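Local structure of glycoside hydrolase family 43 (Halothermothrix orenii, 4QQS) at residues I149-Q161 with K171-D183. The protein hydrolyses glycosidic bonds as a family 43 glycoside hydrolase with alpha-L-arabinofuranosidase activity, built as a five-bladed beta-propeller. Sequence-based numbering, arbitrary orientation.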
# COMPACT_ATOMS: atom_id res chain seq x y z
N ILE A 149 19.28 -11.03 -0.10
CA ILE A 149 19.71 -11.93 -1.17
C ILE A 149 19.57 -13.34 -0.65
O ILE A 149 20.15 -13.70 0.38
CB ILE A 149 21.17 -11.66 -1.61
CG1 ILE A 149 21.35 -10.21 -2.02
CG2 ILE A 149 21.57 -12.60 -2.75
CD1 ILE A 149 22.79 -9.83 -2.27
N ILE A 150 18.79 -14.15 -1.36
CA ILE A 150 18.56 -15.54 -0.96
C ILE A 150 18.81 -16.40 -2.19
O ILE A 150 18.18 -16.21 -3.24
CB ILE A 150 17.13 -15.77 -0.43
CG1 ILE A 150 16.86 -14.86 0.78
CG2 ILE A 150 16.93 -17.23 -0.07
CD1 ILE A 150 15.43 -14.92 1.30
N ASN A 151 19.77 -17.31 -2.07
CA ASN A 151 20.15 -18.20 -3.16
C ASN A 151 20.39 -17.44 -4.45
O ASN A 151 19.93 -17.82 -5.54
CB ASN A 151 19.14 -19.33 -3.31
CG ASN A 151 19.22 -20.31 -2.14
OD1 ASN A 151 20.31 -20.61 -1.64
ND2 ASN A 151 18.08 -20.77 -1.67
N GLY A 152 21.12 -16.34 -4.31
CA GLY A 152 21.54 -15.53 -5.44
C GLY A 152 20.55 -14.52 -5.95
O GLY A 152 20.91 -13.74 -6.82
N ILE A 153 19.32 -14.53 -5.43
CA ILE A 153 18.26 -13.66 -5.91
C ILE A 153 18.09 -12.49 -4.95
O ILE A 153 17.98 -12.70 -3.74
CB ILE A 153 16.92 -14.43 -5.98
CG1 ILE A 153 17.06 -15.72 -6.79
CG2 ILE A 153 15.82 -13.56 -6.55
CD1 ILE A 153 17.61 -15.52 -8.19
N HIS A 154 18.06 -11.26 -5.47
CA HIS A 154 17.67 -10.10 -4.67
C HIS A 154 16.16 -10.14 -4.58
O HIS A 154 15.48 -10.00 -5.61
CB HIS A 154 18.10 -8.80 -5.33
CG HIS A 154 19.53 -8.43 -5.09
ND1 HIS A 154 20.56 -8.94 -5.84
CD2 HIS A 154 20.11 -7.58 -4.20
CE1 HIS A 154 21.71 -8.43 -5.44
NE2 HIS A 154 21.46 -7.60 -4.44
N ILE A 155 15.61 -10.35 -3.39
CA ILE A 155 14.21 -10.72 -3.26
C ILE A 155 13.52 -9.94 -2.15
O ILE A 155 14.02 -9.87 -1.02
CB ILE A 155 14.09 -12.26 -3.04
CG1 ILE A 155 12.64 -12.72 -3.07
CG2 ILE A 155 14.82 -12.72 -1.79
CD1 ILE A 155 12.50 -14.23 -3.28
N SER A 156 12.39 -9.33 -2.50
CA SER A 156 11.53 -8.69 -1.52
C SER A 156 10.51 -9.69 -1.01
O SER A 156 9.77 -10.29 -1.79
CB SER A 156 10.83 -7.47 -2.10
OG SER A 156 11.75 -6.40 -2.27
N GLN A 157 10.51 -9.89 0.31
CA GLN A 157 9.61 -10.81 1.00
C GLN A 157 8.69 -10.03 1.93
O GLN A 157 9.11 -9.03 2.50
CB GLN A 157 10.42 -11.77 1.88
CG GLN A 157 11.49 -12.58 1.19
CD GLN A 157 12.29 -13.35 2.22
OE1 GLN A 157 12.90 -12.75 3.10
NE2 GLN A 157 12.23 -14.68 2.16
N ILE A 158 7.46 -10.51 2.10
CA ILE A 158 6.54 -9.92 3.06
C ILE A 158 6.50 -10.75 4.34
O ILE A 158 6.25 -11.95 4.27
CB ILE A 158 5.13 -9.77 2.46
CG1 ILE A 158 5.16 -8.77 1.30
CG2 ILE A 158 4.12 -9.33 3.52
CD1 ILE A 158 3.93 -8.82 0.40
N TYR A 159 6.77 -10.08 5.45
CA TYR A 159 6.71 -10.64 6.79
C TYR A 159 5.52 -10.05 7.53
O TYR A 159 5.01 -8.99 7.18
CB TYR A 159 8.01 -10.35 7.56
CG TYR A 159 9.17 -11.17 7.09
CD1 TYR A 159 9.91 -10.80 5.97
CD2 TYR A 159 9.53 -12.34 7.75
CE1 TYR A 159 10.96 -11.55 5.51
CE2 TYR A 159 10.60 -13.11 7.29
CZ TYR A 159 11.30 -12.71 6.17
OH TYR A 159 12.35 -13.47 5.73
N VAL A 160 5.11 -10.74 8.59
CA VAL A 160 4.08 -10.26 9.49
C VAL A 160 4.50 -10.49 10.93
O VAL A 160 5.12 -11.51 11.26
CB VAL A 160 2.70 -10.92 9.20
CG1 VAL A 160 2.77 -12.44 9.28
CG2 VAL A 160 1.62 -10.37 10.13
N GLN A 161 4.16 -9.53 11.78
CA GLN A 161 4.21 -9.73 13.22
C GLN A 161 2.99 -9.09 13.87
O GLN A 161 2.51 -8.05 13.45
CB GLN A 161 5.48 -9.12 13.84
CG GLN A 161 6.72 -9.92 13.50
CD GLN A 161 8.00 -9.28 13.97
OE1 GLN A 161 8.65 -8.54 13.22
NE2 GLN A 161 8.38 -9.57 15.21
N LYS A 171 5.90 -8.13 18.19
CA LYS A 171 6.00 -9.28 19.09
C LYS A 171 6.68 -10.46 18.44
O LYS A 171 6.46 -10.74 17.26
CB LYS A 171 4.59 -9.71 19.55
CG LYS A 171 3.87 -8.70 20.43
CD LYS A 171 2.44 -9.17 20.76
CE LYS A 171 2.12 -9.12 22.23
NZ LYS A 171 0.84 -9.80 22.54
N GLY A 172 7.47 -11.17 19.23
CA GLY A 172 8.03 -12.43 18.81
C GLY A 172 8.94 -12.34 17.61
O GLY A 172 9.54 -11.29 17.35
N ASP A 173 9.06 -13.44 16.89
CA ASP A 173 9.91 -13.52 15.72
C ASP A 173 9.13 -13.09 14.49
O ASP A 173 7.92 -13.30 14.40
CB ASP A 173 10.38 -14.96 15.51
CG ASP A 173 11.27 -15.47 16.62
OD1 ASP A 173 12.01 -14.66 17.24
OD2 ASP A 173 11.27 -16.69 16.86
N PRO A 174 9.81 -12.53 13.49
CA PRO A 174 9.13 -12.26 12.22
C PRO A 174 8.64 -13.56 11.60
O PRO A 174 9.34 -14.56 11.61
CB PRO A 174 10.22 -11.63 11.36
CG PRO A 174 11.20 -11.07 12.35
CD PRO A 174 11.20 -12.06 13.47
N VAL A 175 7.42 -13.53 11.05
CA VAL A 175 6.86 -14.67 10.37
C VAL A 175 6.84 -14.36 8.87
O VAL A 175 6.23 -13.38 8.46
CB VAL A 175 5.43 -14.98 10.87
CG1 VAL A 175 4.86 -16.19 10.16
CG2 VAL A 175 5.43 -15.20 12.37
N LEU A 176 7.51 -15.17 8.05
CA LEU A 176 7.42 -15.00 6.61
C LEU A 176 5.98 -15.27 6.18
O LEU A 176 5.43 -16.32 6.50
CB LEU A 176 8.38 -15.96 5.90
CG LEU A 176 8.35 -15.91 4.38
CD1 LEU A 176 8.74 -14.53 3.84
CD2 LEU A 176 9.25 -17.00 3.82
N ALA A 177 5.39 -14.32 5.47
CA ALA A 177 4.04 -14.47 4.94
C ALA A 177 4.11 -15.02 3.52
O ALA A 177 3.69 -16.15 3.28
CB ALA A 177 3.27 -13.17 5.01
N ILE A 178 4.67 -14.23 2.60
CA ILE A 178 4.78 -14.64 1.20
C ILE A 178 6.07 -14.10 0.61
O ILE A 178 6.61 -13.08 1.05
CB ILE A 178 3.59 -14.19 0.34
CG1 ILE A 178 3.40 -12.68 0.36
CG2 ILE A 178 2.32 -14.92 0.75
CD1 ILE A 178 2.36 -12.18 -0.65
N GLN A 179 6.56 -14.80 -0.41
CA GLN A 179 7.68 -14.34 -1.21
C GLN A 179 7.44 -14.83 -2.63
O GLN A 179 6.66 -15.77 -2.85
CB GLN A 179 9.01 -14.87 -0.68
CG GLN A 179 9.14 -16.37 -0.81
CD GLN A 179 10.42 -16.89 -0.22
OE1 GLN A 179 11.42 -16.18 -0.13
NE2 GLN A 179 10.41 -18.14 0.21
N PRO A 180 8.10 -14.22 -3.63
CA PRO A 180 7.90 -14.65 -5.01
C PRO A 180 7.97 -16.17 -5.17
O PRO A 180 8.94 -16.81 -4.74
CB PRO A 180 9.00 -13.91 -5.76
CG PRO A 180 9.08 -12.61 -5.00
CD PRO A 180 8.92 -13.00 -3.55
N SER A 181 6.95 -16.73 -5.80
CA SER A 181 6.78 -18.17 -5.85
C SER A 181 5.97 -18.65 -7.05
O SER A 181 6.21 -19.75 -7.54
CB SER A 181 6.15 -18.68 -4.54
OG SER A 181 4.85 -18.18 -4.38
N GLN A 182 5.04 -17.85 -7.55
CA GLN A 182 4.20 -18.23 -8.68
C GLN A 182 4.83 -17.76 -9.99
O GLN A 182 5.54 -16.75 -10.01
CB GLN A 182 2.80 -17.61 -8.54
CG GLN A 182 2.02 -18.09 -7.35
CD GLN A 182 0.64 -17.46 -7.28
OE1 GLN A 182 0.51 -16.25 -7.15
NE2 GLN A 182 -0.38 -18.28 -7.41
N ASP A 183 4.52 -18.45 -11.07
CA ASP A 183 5.12 -18.13 -12.36
C ASP A 183 4.92 -16.68 -12.77
O ASP A 183 5.83 -16.08 -13.33
CB ASP A 183 4.60 -19.06 -13.46
CG ASP A 183 5.10 -20.44 -13.30
OD1 ASP A 183 6.24 -20.68 -13.73
OD2 ASP A 183 4.35 -21.27 -12.73
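Ile158 O takes two backbone N-H groups at once, from Ala177 N at 2.8 Å and from Ile178 N at 3.2 Å: this is a classic beta bulge, in which two residues of one strand face a single residue of the other. Beyond it the antiparallel pairing of 153-161 with 175-178 is regular, Val160 and Val175 exchanging both their backbone bonds. Ile158 and Ile178 sit on one face of the sheet, pointing the same way with their CD1 atoms 3.9 Å apart, and Tyr210 of strand 205-212 touches both.

Next to the bulge Tyr159 and Leu176 form a non-hydrogen-bonded pair whose side chains diverge, yet the end of the leucine reaches the ring. With CG swung away from the backbone N (chi1 178°), Leu176 carries CD1 over one face of the Tyr159 ring, 4.1 Å from the centroid, in a CH-pi contact. Pro174 CB comes in obliquely, 3.7 Å from Tyr159 CD2. The phenol OH of Tyr159 reaches Gln157 OE1 at 2.8 Å, an oxygen that Asn148 ND2 also holds. From the same amide, Gln157 NE2 donates to Gln179 OE1 at 2.9 Å, the acceptor close to the donor's plane but the donor well above the acceptor's, and the two amide planes 40° apart. A leucine in place of Gln157 would probably leave Tyr159 OH and Gln179 OE1 without these mates and set the Gln179 amide free to turn.

Further along, Gln161 NE2 bonds Lys171 O, while its OE1 is held by Tyr141 and Arg120. Backbone pairing thus joins the short strand to this propeller sheet, and the NE2 groups of Gln157 and Gln161 hold residues flanking it.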